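Long-range contact in SmhA (Serratia marcescens, PDB 7A27), which probably serves as the A component of Smh, a tripartite alpha-pore-forming toxin that acts on membranes: residues A[8-20]-A[335-349]. Numbering follows the deposited sequence.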
ATOM      1  N   ASP A   8     -15.619  11.921 -23.927  1.00 76.55           N
ATOM      2  CA  ASP A   8     -15.359  11.001 -22.796  1.00 76.62           C
ATOM      3  C   ASP A   8     -15.170  11.869 -21.542  1.00 75.81           C
ATOM      4  O   ASP A   8     -14.069  12.380 -21.339  1.00 76.81           O
ATOM      5  CB  ASP A   8     -14.133  10.140 -23.127  1.00 76.01           C
ATOM      6  CG  ASP A   8     -13.638   9.264 -21.998  1.00 75.53           C
ATOM      7  OD1 ASP A   8     -14.452   8.942 -21.130  1.00 77.06           O
ATOM      8  OD2 ASP A   8     -12.446   8.916 -22.001  1.00 76.21           O
ATOM      9  N   LEU A   9     -16.213  12.049 -20.742  1.00 75.16           N
ATOM     10  CA  LEU A   9     -16.177  12.819 -19.468  1.00 73.94           C
ATOM     11  C   LEU A   9     -16.045  11.845 -18.286  1.00 71.48           C
ATOM     12  O   LEU A   9     -16.322  12.259 -17.140  1.00 71.62           O
ATOM     13  CB  LEU A   9     -17.454  13.661 -19.346  1.00 75.79           C
ATOM     14  CG  LEU A   9     -17.660  14.753 -20.388  1.00 76.82           C
ATOM     15  CD1 LEU A   9     -19.008  15.431 -20.213  1.00 78.26           C
ATOM     16  CD2 LEU A   9     -16.550  15.771 -20.294  1.00 75.87           C
ATOM     17  N   SER A  10     -15.609  10.614 -18.542  1.00 69.26           N
ATOM     18  CA  SER A  10     -15.497   9.528 -17.534  1.00 67.62           C
ATOM     19  C   SER A  10     -14.233   9.694 -16.689  1.00 66.06           C
ATOM     20  O   SER A  10     -13.316  10.451 -17.053  1.00 65.15           O
ATOM     21  CB  SER A  10     -15.476   8.170 -18.200  1.00 67.47           C
ATOM     22  OG  SER A  10     -14.175   7.843 -18.687  1.00 65.50           O
ATOM     23  N   PRO A  11     -14.179   8.985 -15.541  1.00 63.92           N
ATOM     24  CA  PRO A  11     -12.985   8.910 -14.706  1.00 64.10           C
ATOM     25  C   PRO A  11     -11.862   8.072 -15.323  1.00 64.76           C
ATOM     26  O   PRO A  11     -10.844   7.946 -14.716  1.00 63.69           O
ATOM     27  CB  PRO A  11     -13.406   8.159 -13.436  1.00 63.38           C
ATOM     28  CG  PRO A  11     -14.917   8.074 -13.500  1.00 64.76           C
ATOM     29  CD  PRO A  11     -15.312   8.281 -14.943  1.00 64.79           C
ATOM     30  N   GLN A  12     -12.113   7.460 -16.475  1.00 68.91           N
ATOM     31  CA  GLN A  12     -11.148   6.556 -17.149  1.00 70.76           C
ATOM     32  C   GLN A  12     -10.780   5.468 -16.144  1.00 69.75           C
ATOM     33  O   GLN A  12     -11.655   5.100 -15.362  1.00 70.57           O
ATOM     34  CB  GLN A  12     -10.011   7.405 -17.731  1.00 71.54           C
ATOM     35  CG  GLN A  12     -10.584   8.545 -18.562  1.00 72.52           C
ATOM     36  CD  GLN A  12      -9.722   9.011 -19.693  1.00 72.28           C
ATOM     37  OE1 GLN A  12      -8.798   8.342 -20.110  1.00 72.49           O
ATOM     38  NE2 GLN A  12     -10.058  10.178 -20.203  1.00 75.59           N
ATOM     39  N   THR A  13      -9.533   5.012 -16.109  1.00 70.16           N
ATOM     40  CA  THR A  13      -9.122   3.897 -15.210  1.00 70.11           C
ATOM     41  C   THR A  13      -8.745   4.418 -13.820  1.00 69.84           C
ATOM     42  O   THR A  13      -8.084   3.660 -13.113  1.00 71.87           O
ATOM     43  CB  THR A  13      -7.978   3.071 -15.819  1.00 69.95           C
ATOM     44  OG1 THR A  13      -6.807   3.888 -15.897  1.00 69.22           O
ATOM     45  CG2 THR A  13      -8.331   2.517 -17.181  1.00 70.92           C
ATOM     46  N   LEU A  14      -9.158   5.629 -13.413  1.00 68.98           N
ATOM     47  CA  LEU A  14      -8.856   6.173 -12.058  1.00 67.36           C
ATOM     48  C   LEU A  14      -9.389   5.252 -10.954  1.00 67.75           C
ATOM     49  O   LEU A  14      -8.661   5.068  -9.960  1.00 65.88           O
ATOM     50  CB  LEU A  14      -9.455   7.573 -11.884  1.00 67.30           C
ATOM     51  CG  LEU A  14      -8.682   8.736 -12.507  1.00 66.22           C
ATOM     52  CD1 LEU A  14      -9.425  10.033 -12.296  1.00 66.67           C
ATOM     53  CD2 LEU A  14      -7.284   8.872 -11.913  1.00 65.46           C
ATOM     54  N   MET A  15     -10.604   4.716 -11.092  1.00 69.01           N
ATOM     55  CA  MET A  15     -11.226   3.901 -10.018  1.00 69.33           C
ATOM     56  C   MET A  15     -10.331   2.695  -9.741  1.00 68.83           C
ATOM     57  O   MET A  15      -9.910   2.531  -8.588  1.00 68.28           O
ATOM     58  CB  MET A  15     -12.642   3.446 -10.374  1.00 70.39           C
ATOM     59  CG  MET A  15     -13.331   2.759  -9.214  1.00 71.73           C
ATOM     60  SD  MET A  15     -15.100   2.496  -9.450  1.00 75.06           S
ATOM     61  CE  MET A  15     -15.406   1.193  -8.261  1.00 76.66           C
ATOM     62  N   ALA A  16     -10.023   1.920 -10.780  1.00 69.50           N
ATOM     63  CA  ALA A  16      -9.178   0.711 -10.692  1.00 70.40           C
ATOM     64  C   ALA A  16      -7.768   1.102 -10.224  1.00 70.46           C
ATOM     65  O   ALA A  16      -7.198   0.427  -9.366  1.00 70.22           O
ATOM     66  CB  ALA A  16      -9.142   0.020 -12.027  1.00 71.22           C
ATOM     67  N   MET A  17      -7.218   2.166 -10.786  1.00 70.79           N
ATOM     68  CA  MET A  17      -5.851   2.633 -10.486  1.00 71.49           C
ATOM     69  C   MET A  17      -5.741   2.950  -8.997  1.00 70.20           C
ATOM     70  O   MET A  17      -4.719   2.579  -8.431  1.00 72.70           O
ATOM     71  CB  MET A  17      -5.485   3.856 -11.329  1.00 73.50           C
ATOM     72  CG  MET A  17      -4.004   4.159 -11.333  1.00 74.94           C
ATOM     73  SD  MET A  17      -3.500   4.795 -12.895  1.00 80.80           S
ATOM     74  CE  MET A  17      -3.510   3.269 -13.840  1.00 82.10           C
ATOM     75  N   HIS A  18      -6.753   3.574  -8.384  1.00 67.12           N
ATOM     76  CA  HIS A  18      -6.767   3.913  -6.934  1.00 65.33           C
ATOM     77  C   HIS A  18      -6.880   2.620  -6.118  1.00 64.79           C
ATOM     78  O   HIS A  18      -6.183   2.511  -5.096  1.00 66.70           O
ATOM     79  CB  HIS A  18      -7.869   4.923  -6.582  1.00 66.17           C
ATOM     80  CG  HIS A  18      -7.513   6.359  -6.797  1.00 65.75           C
ATOM     81  ND1 HIS A  18      -7.768   7.018  -7.963  1.00 64.75           N
ATOM     82  CD2 HIS A  18      -6.931   7.275  -5.988  1.00 66.39           C
ATOM     83  CE1 HIS A  18      -7.362   8.277  -7.856  1.00 65.92           C
ATOM     84  NE2 HIS A  18      -6.869   8.473  -6.651  1.00 65.31           N
ATOM     85  N   ILE A  19      -7.700   1.672  -6.556  1.00 63.40           N
ATOM     86  CA  ILE A  19      -7.857   0.346  -5.892  1.00 63.18           C
ATOM     87  C   ILE A  19      -6.502  -0.396  -5.902  1.00 64.27           C
ATOM     88  O   ILE A  19      -6.115  -0.914  -4.853  1.00 62.44           O
ATOM     89  CB  ILE A  19      -9.012  -0.437  -6.553  1.00 61.20           C
ATOM     90  CG1 ILE A  19     -10.356   0.246  -6.269  1.00 61.56           C
ATOM     91  CG2 ILE A  19      -9.009  -1.897  -6.133  1.00 61.50           C
ATOM     92  CD1 ILE A  19     -11.541  -0.359  -6.984  1.00 63.01           C
ATOM     93  N   SER A  20      -5.769  -0.413  -7.019  1.00 66.31           N
ATOM     94  CA  SER A  20      -4.473  -1.128  -7.096  1.00 69.03           C
ATOM     95  C   SER A  20      -3.454  -0.423  -6.191  1.00 70.07           C
ATOM     96  O   SER A  20      -2.525  -1.121  -5.713  1.00 71.56           O
ATOM     97  CB  SER A  20      -3.959  -1.305  -8.508  1.00 70.96           C
ATOM     98  OG  SER A  20      -3.378  -0.105  -8.999  1.00 72.69           O
ATOM     99  N   ILE A 335     -23.652  13.799 -20.033  1.00 81.50           N
ATOM    100  CA  ILE A 335     -23.179  14.334 -18.718  1.00 80.31           C
ATOM    101  C   ILE A 335     -23.794  13.534 -17.557  1.00 79.75           C
ATOM    102  O   ILE A 335     -23.026  13.142 -16.639  1.00 78.34           O
ATOM    103  CB  ILE A 335     -23.450  15.846 -18.609  1.00 81.75           C
ATOM    104  CG1 ILE A 335     -22.558  16.626 -19.571  1.00 81.85           C
ATOM    105  CG2 ILE A 335     -23.262  16.327 -17.183  1.00 81.59           C
ATOM    106  CD1 ILE A 335     -22.913  18.094 -19.672  1.00 83.50           C
ATOM    107  N   SER A 336     -25.109  13.289 -17.582  1.00 80.27           N
ATOM    108  CA  SER A 336     -25.807  12.532 -16.509  1.00 80.81           C
ATOM    109  C   SER A 336     -25.163  11.150 -16.329  1.00 78.23           C
ATOM    110  O   SER A 336     -25.041  10.722 -15.172  1.00 76.56           O
ATOM    111  CB  SER A 336     -27.289  12.420 -16.761  1.00 83.62           C
ATOM    112  OG  SER A 336     -27.639  11.165 -17.325  1.00 85.86           O
ATOM    113  N   LEU A 337     -24.788  10.487 -17.428  1.00 77.69           N
ATOM    114  CA  LEU A 337     -24.172   9.127 -17.424  1.00 77.93           C
ATOM    115  C   LEU A 337     -22.782   9.182 -16.780  1.00 74.64           C
ATOM    116  O   LEU A 337     -22.447   8.288 -15.971  1.00 71.80           O
ATOM    117  CB  LEU A 337     -24.023   8.566 -18.851  1.00 79.32           C
ATOM    118  CG  LEU A 337     -25.151   7.763 -19.496  1.00 82.51           C
ATOM    119  CD1 LEU A 337     -24.534   6.743 -20.457  1.00 82.21           C
ATOM    120  CD2 LEU A 337     -26.041   7.059 -18.468  1.00 84.41           C
ATOM    121  N   ASN A 338     -21.983  10.175 -17.168  1.00 73.39           N
ATOM    122  CA  ASN A 338     -20.598  10.329 -16.669  1.00 72.22           C
ATOM    123  C   ASN A 338     -20.646  10.728 -15.184  1.00 72.91           C
ATOM    124  O   ASN A 338     -19.730  10.327 -14.449  1.00 71.89           O
ATOM    125  CB  ASN A 338     -19.804  11.206 -17.627  1.00 70.78           C
ATOM    126  CG  ASN A 338     -19.394  10.442 -18.871  1.00 70.08           C
ATOM    127  OD1 ASN A 338     -18.721   9.416 -18.773  1.00 70.26           O
ATOM    128  ND2 ASN A 338     -19.760  10.941 -20.041  1.00 69.29           N
ATOM    129  N   ALA A 339     -21.703  11.409 -14.734  1.00 74.32           N
ATOM    130  CA  ALA A 339     -21.894  11.764 -13.308  1.00 74.76           C
ATOM    131  C   ALA A 339     -22.012  10.489 -12.473  1.00 74.62           C
ATOM    132  O   ALA A 339     -21.312  10.391 -11.448  1.00 73.03           O
ATOM    133  CB  ALA A 339     -23.107  12.635 -13.136  1.00 77.11           C
ATOM    134  N   GLU A 340     -22.864   9.555 -12.905  1.00 77.36           N
ATOM    135  CA  GLU A 340     -23.097   8.251 -12.219  1.00 78.62           C
ATOM    136  C   GLU A 340     -21.749   7.548 -12.044  1.00 74.64           C
ATOM    137  O   GLU A 340     -21.527   6.976 -10.968  1.00 74.23           O
ATOM    138  CB  GLU A 340     -24.072   7.350 -12.985  1.00 81.94           C
ATOM    139  CG  GLU A 340     -25.513   7.859 -12.943  1.00 87.41           C
ATOM    140  CD  GLU A 340     -26.548   7.162 -13.829  1.00 91.68           C
ATOM    141  OE1 GLU A 340     -27.545   7.850 -14.234  1.00 93.24           O
ATOM    142  OE2 GLU A 340     -26.386   5.930 -14.106  1.00 92.22           O
ATOM    143  N   LYS A 341     -20.906   7.577 -13.078  1.00 72.30           N
ATOM    144  CA  LYS A 341     -19.565   6.931 -13.074  1.00 71.29           C
ATOM    145  C   LYS A 341     -18.710   7.561 -11.970  1.00 70.66           C
ATOM    146  O   LYS A 341     -18.051   6.800 -11.244  1.00 69.21           O
ATOM    147  CB  LYS A 341     -18.837   7.058 -14.416  1.00 70.72           C
ATOM    148  CG  LYS A 341     -19.463   6.287 -15.566  1.00 72.88           C
ATOM    149  CD  LYS A 341     -18.798   6.539 -16.900  1.00 73.03           C
ATOM    150  CE  LYS A 341     -19.564   5.954 -18.069  1.00 75.85           C
ATOM    151  NZ  LYS A 341     -18.985   6.380 -19.368  1.00 76.38           N
ATOM    152  N   TRP A 342     -18.732   8.894 -11.842  1.00 70.49           N
ATOM    153  CA  TRP A 342     -17.946   9.617 -10.813  1.00 69.34           C
ATOM    154  C   TRP A 342     -18.527   9.341  -9.416  1.00 72.87           C
ATOM    155  O   TRP A 342     -17.708   9.214  -8.476  1.00 73.80           O
ATOM    156  CB  TRP A 342     -17.845  11.107 -11.133  1.00 67.86           C
ATOM    157  CG  TRP A 342     -16.853  11.432 -12.206  1.00 65.40           C
ATOM    158  CD1 TRP A 342     -17.096  11.627 -13.537  1.00 65.85           C
ATOM    159  CD2 TRP A 342     -15.440  11.610 -12.044  1.00 62.62           C
ATOM    160  NE1 TRP A 342     -15.937  11.904 -14.207  1.00 62.99           N
ATOM    161  CE2 TRP A 342     -14.905  11.898 -13.317  1.00 61.84           C
ATOM    162  CE3 TRP A 342     -14.573  11.540 -10.954  1.00 62.31           C
ATOM    163  CZ2 TRP A 342     -13.547  12.117 -13.523  1.00 61.10           C
ATOM    164  CZ3 TRP A 342     -13.228  11.757 -11.158  1.00 61.19           C
ATOM    165  CH2 TRP A 342     -12.725  12.049 -12.423  1.00 60.53           C
ATOM    166  N   GLN A 343     -19.855   9.214  -9.271  1.00 75.92           N
ATOM    167  CA  GLN A 343     -20.485   8.911  -7.956  1.00 79.21           C
ATOM    168  C   GLN A 343     -20.038   7.531  -7.476  1.00 79.17           C
ATOM    169  O   GLN A 343     -19.719   7.408  -6.275  1.00 78.69           O
ATOM    170  CB  GLN A 343     -22.012   9.027  -7.999  1.00 82.52           C
ATOM    171  CG  GLN A 343     -22.448  10.480  -7.915  1.00 85.96           C
ATOM    172  CD  GLN A 343     -21.712  11.148  -6.774  1.00 86.22           C
ATOM    173  OE1 GLN A 343     -21.750  10.645  -5.651  1.00 88.35           O
ATOM    174  NE2 GLN A 343     -21.010  12.248  -7.055  1.00 84.18           N
ATOM    175  N   LEU A 344     -20.009   6.552  -8.380  1.00 79.16           N
ATOM    176  CA  LEU A 344     -19.615   5.167  -8.055  1.00 79.16           C
ATOM    177  C   LEU A 344     -18.159   5.209  -7.568  1.00 76.42           C
ATOM    178  O   LEU A 344     -17.847   4.593  -6.515  1.00 76.49           O
ATOM    179  CB  LEU A 344     -19.775   4.303  -9.309  1.00 81.86           C
ATOM    180  CG  LEU A 344     -20.073   2.819  -9.069  1.00 85.23           C
ATOM    181  CD1 LEU A 344     -21.582   2.582  -9.168  1.00 86.72           C
ATOM    182  CD2 LEU A 344     -19.291   1.910 -10.042  1.00 84.33           C
ATOM    183  N   PHE A 345     -17.314   5.947  -8.298  1.00 73.79           N
ATOM    184  CA  PHE A 345     -15.876   6.154  -7.984  1.00 70.79           C
ATOM    185  C   PHE A 345     -15.778   6.809  -6.605  1.00 71.55           C
ATOM    186  O   PHE A 345     -15.045   6.272  -5.765  1.00 72.14           O
ATOM    187  CB  PHE A 345     -15.184   6.945  -9.101  1.00 67.64           C
ATOM    188  CG  PHE A 345     -13.728   7.281  -8.879  1.00 64.44           C
ATOM    189  CD1 PHE A 345     -12.888   6.451  -8.151  1.00 63.19           C
ATOM    190  CD2 PHE A 345     -13.181   8.419  -9.445  1.00 62.68           C
ATOM    191  CE1 PHE A 345     -11.554   6.776  -7.968  1.00 61.09           C
ATOM    192  CE2 PHE A 345     -11.847   8.732  -9.262  1.00 61.51           C
ATOM    193  CZ  PHE A 345     -11.036   7.902  -8.541  1.00 60.11           C
ATOM    194  N   SER A 346     -16.540   7.881  -6.364  1.00 71.77           N
ATOM    195  CA  SER A 346     -16.562   8.595  -5.062  1.00 72.64           C
ATOM    196  C   SER A 346     -16.776   7.598  -3.910  1.00 73.96           C
ATOM    197  O   SER A 346     -16.145   7.794  -2.858  1.00 74.00           O
ATOM    198  CB  SER A 346     -17.602   9.686  -5.065  1.00 74.95           C
ATOM    199  OG  SER A 346     -17.843  10.225  -3.775  1.00 78.30           O
ATOM    200  N   LYS A 347     -17.623   6.574  -4.080  1.00 75.34           N
ATOM    201  CA  LYS A 347     -17.913   5.582  -3.007  1.00 77.04           C
ATOM    202  C   LYS A 347     -16.656   4.735  -2.772  1.00 74.83           C
ATOM    203  O   LYS A 347     -16.289   4.500  -1.598  1.00 76.14           O
ATOM    204  CB  LYS A 347     -19.061   4.642  -3.367  1.00 80.06           C
ATOM    205  CG  LYS A 347     -20.379   5.293  -3.756  1.00 83.88           C
ATOM    206  CD  LYS A 347     -21.106   6.114  -2.703  1.00 86.97           C
ATOM    207  CE  LYS A 347     -22.392   6.681  -3.282  1.00 89.30           C
ATOM    208  NZ  LYS A 347     -23.134   7.521  -2.313  1.00 91.47           N
ATOM    209  N   SER A 348     -16.026   4.263  -3.848  1.00 71.75           N
ATOM    210  CA  SER A 348     -14.771   3.475  -3.799  1.00 69.24           C
ATOM    211  C   SER A 348     -13.731   4.250  -2.973  1.00 68.56           C
ATOM    212  O   SER A 348     -13.046   3.624  -2.139  1.00 67.06           O
ATOM    213  CB  SER A 348     -14.299   3.148  -5.186  1.00 67.65           C
ATOM    214  OG  SER A 348     -13.053   2.467  -5.133  1.00 66.75           O
ATOM    215  N   ILE A 349     -13.673   5.573  -3.165  1.00 69.33           N
ATOM    216  CA  ILE A 349     -12.757   6.521  -2.463  1.00 68.99           C
ATOM    217  C   ILE A 349     -13.142   6.611  -0.988  1.00 69.81           C
ATOM    218  O   ILE A 349     -12.234   6.527  -0.139  1.00 70.91           O
ATOM    219  CB  ILE A 349     -12.768   7.925  -3.104  1.00 69.49           C
ATOM    220  CG1 ILE A 349     -12.356   7.902  -4.579  1.00 68.53           C
ATOM    221  CG2 ILE A 349     -11.876   8.879  -2.292  1.00 70.32           C
ATOM    222  CD1 ILE A 349     -10.863   7.743  -4.794  1.00 67.58           C
TER
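Leu9 CD1 touches Ile335 CG1 of segment 335-349, and its CB packs on the Asn338 amide. Its carbonyl oxygen, in the indole plane, accepts a hydrogen bond from Trp342 NE1 (3.0 Å, N-H...O angle 161°), which holds the ring's rotation. Ser10 CB rests against Asn338 OD1. Ser10 OG donates to Asp8 OD1, on its syn lone pair, and accepts from Gln12 N, an ST turn. Pro11 lies flat over the indole, CG 3.8 Å from the centroid of the five-membered ring of Trp342, a CH-pi contact. Leu14 reaches Trp342 CH2 with CD1 and Phe345 CZ with CB. Met15 N lies over one face of the Phe345 ring, toward its rim, and Met15 CB meets CD1. Met15 CG stands anti to N (chi1 -173°), and the extended chain sets CE 3.8 Å from Ser348 CB. His18 ND1 approaches the edge of the Phe345 ring and donates to Leu14 O, which takes His18 N from the opposite face. Ile349 CD1 sits over one imidazole face, toward its rim (CH-pi, 4.2 Å from CD1 to the His18 ring centroid). Aromatic and aliphatic packing thus joins the N-terminal segment to helix 325-358, while the indole N-H and Tyr312 OH together satisfy the carbonyl of buried Leu9.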